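Local atomic coordinates of variant surface glycoprotein MITAT 1.1 (Trypanosoma brucei brucei, PDB entry 5LY9), a protein that forms a dense surface coat on the trypanosome, whose serial replacement by antigenically distinct versions lets the parasite evade the host immune response. Residues A[26-31]-A[254-259]; A[95-100]-A[246-251]. All coordinates share one frame; numbering follows the deposited sequence.

Interaction 1 of 2, residues A[26-31]-A[254-259]. Unlike the reference sequence in segment 26-31: Glu-31 (reference Lys).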
loop_
_atom_site.group_PDB
_atom_site.type_symbol
_atom_site.label_atom_id
_atom_site.label_comp_id
_atom_site.label_asym_id
_atom_site.label_seq_id
_atom_site.Cartn_x
_atom_site.Cartn_y
_atom_site.Cartn_z
ATOM N N GLY A 26 -2.149 8.592 -2.714
ATOM C CA GLY A 26 -3.470 8.906 -2.212
ATOM C C GLY A 26 -4.624 8.243 -2.926
ATOM O O GLY A 26 -5.623 7.835 -2.301
ATOM N N GLU A 27 -4.478 8.094 -4.228
ATOM C CA GLU A 27 -5.492 7.372 -4.971
ATOM C C GLU A 27 -5.428 5.906 -4.634
ATOM O O GLU A 27 -6.492 5.307 -4.484
ATOM C CB GLU A 27 -5.429 7.616 -6.494
ATOM C CG GLU A 27 -6.355 6.671 -7.232
ATOM C CD GLU A 27 -6.772 7.090 -8.633
ATOM O OE1 GLU A 27 -7.032 6.138 -9.442
ATOM O OE2 GLU A 27 -7.029 8.321 -8.880
ATOM N N MET A 28 -4.234 5.342 -4.454
ATOM C CA MET A 28 -4.139 4.010 -3.973
ATOM C C MET A 28 -4.762 3.817 -2.553
ATOM O O MET A 28 -5.414 2.768 -2.265
ATOM C CB MET A 28 -2.713 3.491 -4.097
ATOM C CG MET A 28 -2.254 3.314 -5.526
ATOM S SD MET A 28 -3.269 2.091 -6.404
ATOM C CE MET A 28 -4.615 3.021 -7.134
ATOM N N LEU A 29 -4.609 4.772 -1.661
ATOM C CA LEU A 29 -5.322 4.683 -0.389
ATOM C C LEU A 29 -6.809 4.663 -0.566
ATOM O O LEU A 29 -7.499 3.765 -0.012
ATOM C CB LEU A 29 -4.970 5.846 0.537
ATOM C CG LEU A 29 -5.706 5.956 1.856
ATOM C CD1 LEU A 29 -5.564 4.699 2.672
ATOM C CD2 LEU A 29 -5.251 7.289 2.539
ATOM N N ASN A 30 -7.306 5.579 -1.387
ATOM C CA ASN A 30 -8.717 5.647 -1.639
ATOM C C ASN A 30 -9.213 4.304 -2.220
ATOM O O ASN A 30 -10.258 3.760 -1.803
ATOM C CB ASN A 30 -9.070 6.737 -2.625
ATOM C CG ASN A 30 -10.589 6.944 -2.676
ATOM O OD1 ASN A 30 -11.185 7.398 -1.702
ATOM N ND2 ASN A 30 -11.213 6.533 -3.784
ATOM N N GLU A 31 -8.472 3.760 -3.178
ATOM C CA GLU A 31 -8.951 2.523 -3.860
ATOM C C GLU A 31 -8.946 1.327 -2.883
ATOM O O GLU A 31 -9.890 0.545 -2.832
ATOM C CB GLU A 31 -8.098 2.225 -5.050
ATOM C CG GLU A 31 -8.772 1.295 -6.032
ATOM C CD GLU A 31 -9.928 1.973 -6.764
ATOM O OE1 GLU A 31 -9.764 3.145 -7.285
ATOM O OE2 GLU A 31 -11.011 1.310 -6.888
ATOM N N ASN A 254 -1.217 0.461 -14.692
ATOM C CA ASN A 254 -2.195 -0.309 -15.458
ATOM C C ASN A 254 -2.696 -1.497 -14.683
ATOM O O ASN A 254 -3.871 -1.916 -14.923
ATOM C CB ASN A 254 -1.567 -0.796 -16.740
ATOM C CG ASN A 254 -1.545 0.244 -17.782
ATOM O OD1 ASN A 254 -2.359 1.182 -17.741
ATOM N ND2 ASN A 254 -0.614 0.109 -18.741
ATOM N N ARG A 255 -1.883 -2.063 -13.804
ATOM C CA ARG A 255 -2.275 -3.283 -13.040
ATOM C C ARG A 255 -2.911 -3.079 -11.678
ATOM O O ARG A 255 -3.173 -4.080 -10.966
ATOM C CB ARG A 255 -1.087 -4.273 -12.957
ATOM C CG ARG A 255 -0.835 -4.682 -14.387
ATOM C CD ARG A 255 0.303 -5.592 -14.640
ATOM N NE ARG A 255 0.393 -5.825 -16.098
ATOM C CZ ARG A 255 1.187 -6.736 -16.643
ATOM N NH1 ARG A 255 1.916 -7.549 -15.879
ATOM N NH2 ARG A 255 1.229 -6.849 -17.951
ATOM N N GLU A 256 -3.314 -1.847 -11.375
ATOM C CA GLU A 256 -3.908 -1.545 -10.077
ATOM C C GLU A 256 -5.202 -2.331 -9.923
ATOM O O GLU A 256 -6.109 -2.305 -10.807
ATOM C CB GLU A 256 -4.267 -0.082 -9.975
ATOM C CG GLU A 256 -3.054 0.801 -9.915
ATOM C CD GLU A 256 -3.325 2.288 -10.129
ATOM O OE1 GLU A 256 -4.387 2.612 -10.612
ATOM O OE2 GLU A 256 -2.411 3.123 -9.824
ATOM N N ALA A 257 -5.356 -2.961 -8.744
ATOM C CA ALA A 257 -6.675 -3.530 -8.331
ATOM C C ALA A 257 -7.647 -2.380 -8.057
ATOM O O ALA A 257 -7.272 -1.391 -7.446
ATOM C CB ALA A 257 -6.529 -4.368 -7.061
ATOM N N LYS A 258 -8.894 -2.579 -8.436
ATOM C CA LYS A 258 -9.950 -1.628 -8.268
ATOM C C LYS A 258 -11.090 -2.236 -7.501
ATOM O O LYS A 258 -11.404 -3.439 -7.631
ATOM C CB LYS A 258 -10.496 -1.205 -9.610
ATOM C CG LYS A 258 -9.508 -0.773 -10.726
ATOM C CD LYS A 258 -8.944 0.578 -10.493
ATOM C CE LYS A 258 -7.867 0.866 -11.527
ATOM N NZ LYS A 258 -7.343 2.258 -11.345
ATOM N N ALA A 259 -11.756 -1.404 -6.734
ATOM C CA ALA A 259 -12.895 -1.816 -5.972
ATOM C C ALA A 259 -14.014 -2.373 -6.832
ATOM O O ALA A 259 -14.732 -3.321 -6.422
ATOM C CB ALA A 259 -13.390 -0.636 -5.136
HETATM O O HOH W 1 -7.421 3.592 -8.831
#

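Interaction 2 of 2, residues A[95-100]-A[246-251]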
loop_
_atom_site.group_PDB
_atom_site.type_symbol
_atom_site.label_atom_id
_atom_site.label_comp_id
_atom_site.label_asym_id
_atom_site.label_seq_id
_atom_site.Cartn_x
_atom_site.Cartn_y
_atom_site.Cartn_z
ATOM N N ALA A 95 1.741 2.768 -5.890
ATOM C CA ALA A 95 2.127 3.910 -5.029
ATOM C C ALA A 95 3.647 4.057 -5.012
ATOM O O ALA A 95 4.141 5.163 -5.231
ATOM C CB ALA A 95 1.544 3.773 -3.637
ATOM N N ARG A 96 4.398 2.986 -4.829
ATOM C CA ARG A 96 5.861 3.113 -4.689
ATOM C C ARG A 96 6.509 3.331 -6.037
ATOM O O ARG A 96 7.564 3.997 -6.113
ATOM C CB ARG A 96 6.450 1.938 -3.933
ATOM C CG ARG A 96 6.516 0.611 -4.654
ATOM C CD ARG A 96 7.877 0.498 -5.295
ATOM N NE ARG A 96 8.245 -0.819 -5.884
ATOM C CZ ARG A 96 7.862 -1.239 -7.075
ATOM N NH1 ARG A 96 6.914 -0.615 -7.792
ATOM N NH2 ARG A 96 8.357 -2.357 -7.554
ATOM N N ALA A 97 5.903 2.828 -7.101
ATOM C CA ALA A 97 6.499 2.988 -8.434
ATOM C C ALA A 97 6.392 4.460 -8.809
ATOM O O ALA A 97 7.382 5.093 -9.293
ATOM C CB ALA A 97 5.764 2.175 -9.428
ATOM N N ALA A 98 5.214 5.008 -8.583
ATOM C CA ALA A 98 5.013 6.446 -8.886
ATOM C C ALA A 98 5.925 7.325 -8.031
ATOM O O ALA A 98 6.556 8.261 -8.570
ATOM C CB ALA A 98 3.549 6.855 -8.659
ATOM N N ALA A 99 6.034 6.987 -6.727
ATOM C CA ALA A 99 6.828 7.777 -5.842
ATOM C C ALA A 99 8.307 7.691 -6.195
ATOM O O ALA A 99 9.020 8.682 -6.179
ATOM C CB ALA A 99 6.574 7.354 -4.419
ATOM N N TYR A 100 8.780 6.500 -6.599
ATOM C CA TYR A 100 10.199 6.349 -6.949
ATOM C C TYR A 100 10.568 7.165 -8.182
ATOM O O TYR A 100 11.567 7.903 -8.199
ATOM C CB TYR A 100 10.479 4.854 -7.193
ATOM C CG TYR A 100 11.923 4.522 -7.500
ATOM C CD1 TYR A 100 12.996 4.937 -6.665
ATOM C CD2 TYR A 100 12.242 3.815 -8.644
ATOM C CE1 TYR A 100 14.280 4.599 -6.944
ATOM C CE2 TYR A 100 13.564 3.457 -8.938
ATOM C CZ TYR A 100 14.593 3.874 -8.097
ATOM O OH TYR A 100 15.891 3.560 -8.407
ATOM N N TRP A 246 10.445 4.002 -15.389
ATOM C CA TRP A 246 9.340 4.487 -16.219
ATOM C C TRP A 246 8.439 3.342 -16.644
ATOM O O TRP A 246 7.239 3.458 -16.560
ATOM C CB TRP A 246 9.863 5.200 -17.454
ATOM C CG TRP A 246 10.669 6.410 -17.110
ATOM C CD1 TRP A 246 11.986 6.479 -16.782
ATOM C CD2 TRP A 246 10.213 7.756 -17.155
ATOM N NE1 TRP A 246 12.374 7.778 -16.625
ATOM C CE2 TRP A 246 11.308 8.589 -16.860
ATOM C CE3 TRP A 246 8.988 8.346 -17.404
ATOM C CZ2 TRP A 246 11.179 10.003 -16.796
ATOM C CZ3 TRP A 246 8.873 9.723 -17.330
ATOM C CH2 TRP A 246 9.939 10.528 -17.038
ATOM N N HIS A 247 9.027 2.234 -17.037
ATOM C CA HIS A 247 8.228 1.056 -17.339
ATOM C C HIS A 247 7.473 0.601 -16.094
ATOM O O HIS A 247 6.295 0.263 -16.198
ATOM C CB HIS A 247 9.140 -0.095 -17.768
ATOM C CG HIS A 247 8.372 -1.311 -18.144
ATOM N ND1 HIS A 247 7.905 -2.192 -17.216
ATOM C CD2 HIS A 247 7.881 -1.716 -19.333
ATOM C CE1 HIS A 247 7.206 -3.142 -17.822
ATOM N NE2 HIS A 247 7.232 -2.911 -19.115
ATOM N N GLU A 248 8.128 0.618 -14.914
ATOM C CA GLU A 248 7.520 0.134 -13.728
ATOM C C GLU A 248 6.322 0.979 -13.269
ATOM O O GLU A 248 5.263 0.436 -12.952
ATOM C CB GLU A 248 8.552 0.015 -12.596
ATOM C CG GLU A 248 7.926 -0.371 -11.271
ATOM C CD GLU A 248 7.337 -1.783 -11.197
ATOM O OE1 GLU A 248 7.476 -2.600 -12.117
ATOM O OE2 GLU A 248 6.725 -2.079 -10.169
ATOM N N ALA A 249 6.432 2.316 -13.287
ATOM C CA ALA A 249 5.246 3.149 -12.968
ATOM C C ALA A 249 4.117 2.935 -13.954
ATOM O O ALA A 249 2.978 2.888 -13.551
ATOM C CB ALA A 249 5.575 4.603 -12.887
ATOM N N TRP A 250 4.452 2.781 -15.225
ATOM C CA TRP A 250 3.429 2.561 -16.218
ATOM C C TRP A 250 2.667 1.259 -16.056
ATOM O O TRP A 250 1.422 1.239 -16.027
ATOM C CB TRP A 250 4.035 2.706 -17.618
ATOM C CG TRP A 250 3.185 2.254 -18.722
ATOM C CD1 TRP A 250 2.122 2.883 -19.248
ATOM C CD2 TRP A 250 3.425 1.096 -19.519
ATOM N NE1 TRP A 250 1.633 2.143 -20.340
ATOM C CE2 TRP A 250 2.394 1.025 -20.488
ATOM C CE3 TRP A 250 4.353 0.060 -19.440
ATOM C CZ2 TRP A 250 2.300 -0.029 -21.433
ATOM C CZ3 TRP A 250 4.295 -0.982 -20.393
ATOM C CH2 TRP A 250 3.234 -1.027 -21.343
ATOM N N GLU A 251 3.409 0.187 -15.982
ATOM C CA GLU A 251 2.822 -1.151 -15.802
ATOM C C GLU A 251 2.096 -1.249 -14.471
ATOM O O GLU A 251 0.956 -1.746 -14.416
ATOM C CB GLU A 251 3.891 -2.210 -15.903
ATOM C CG GLU A 251 3.330 -3.602 -15.746
ATOM C CD GLU A 251 4.324 -4.693 -16.069
ATOM O OE1 GLU A 251 4.513 -4.970 -17.299
ATOM O OE2 GLU A 251 4.929 -5.216 -15.117
#

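Interaction 1 of 2, residues A[26-31]-A[254-259]
Glu-31 reaches from helix 24-55 to the loop after helix 244-254 and takes the backbone N-H of Ala-259 on its OE2. This bond is short, Ala-259 N to Glu-31 OE2 2.8 Å, and nearly straight at 170°; the donor comes to the anti side of the oxygen, slightly off the carboxylate plane. With CG anti to the backbone N (chi1 -161°), Glu-31 CG comes to rest 3.4 Å from Ala-257 O, and a bend at chi2 (71°) then swings the carboxylate to Ala-259 N. One turn earlier, the methyl end of Met-28 lies against the carboxylate of Glu-256, with Met-28 CE 3.3 Å from Glu-256 CD. The chain of Lys-258 runs back to Glu-256, forming a salt bridge of 3.1 Å between Lys-258 NZ and Glu-256 OE1. A single water links both sides: it donates to Glu-27 OE1 and Glu-31 OE1 and accepts from Lys-258 NZ. Around this shell, Arg-159 forms salt bridges with Glu-27 and Glu-256 and probably offsets their mutual repulsion, while Ala-157 N and Ser-94 OG bind their other oxygens. The arrangement is a helix side chain capturing a main-chain N-H, here fastening this loop to the long helical core of an A-type VSG N-terminal domain.

Interaction 2 of 2, residues A[95-100]-A[246-251]
The guanidinium of Arg-96 meets Glu-248 at its edge, and both end nitrogens, NH1 and NH2, converge on the one oxygen OE2. That oxygen lies almost in the guanidinium plane, but the carboxylate is turned 76° from it, so the two donors arrive differently. Arg-96 NH1 uses the anti lone pair of Glu-248 OE2 at 2.8 Å, whereas Arg-96 NH2, at 3.1 Å from the same OE2, comes from above the carboxylate plane in a more bent hydrogen bond (140°). On helix 244-254 the His-247 ring has Trp-250 CE3 over one face, off toward the rim. Although the CB bond of Arg-96 does not point straight at Glu-248, CG set between the backbone N and the carbonyl carbon (chi1 73°) and a bend at chi2 bring the guanidinium round. Beside the ion pair, Ala-97 CB packs 3.7 Å from Ala-249 CA and also touches Glu-248 CG. The short segments run roughly antiparallel, their axes 8.3 Å apart. Arg-93 adds a salt bridge to Glu-248 OE2. Helix 62-114 thus meets helix 244-254 through Ala-97 and Arg-96, and the second subunit through Arg-96 and Tyr-100; helix 8-21 packs nearby, Leu-21 on Ala-98 and Leu-14 and Leu-17 on Trp-246.

In the fold
Both interactions join the region around helix 244-254 to the long helices of the core: interaction 1 ties the chain that follows it to helix 24-55, and interaction 2 sets the helix itself on helix 62-114. Their centres are 13 Å apart, and they meet where Met-28 packs on Ala-95. Interaction 2 is buried and pairs two helices through alanines and an ion pair; interaction 1 is only partly buried and mixes a main-chain bond with a bridging water and clustered charges. Along the sequence, interaction 2 is nested within the loop closed by interaction 1. Each lies beside the second subunit, through Leu-29 in one and Arg-96 and Tyr-100 in the other.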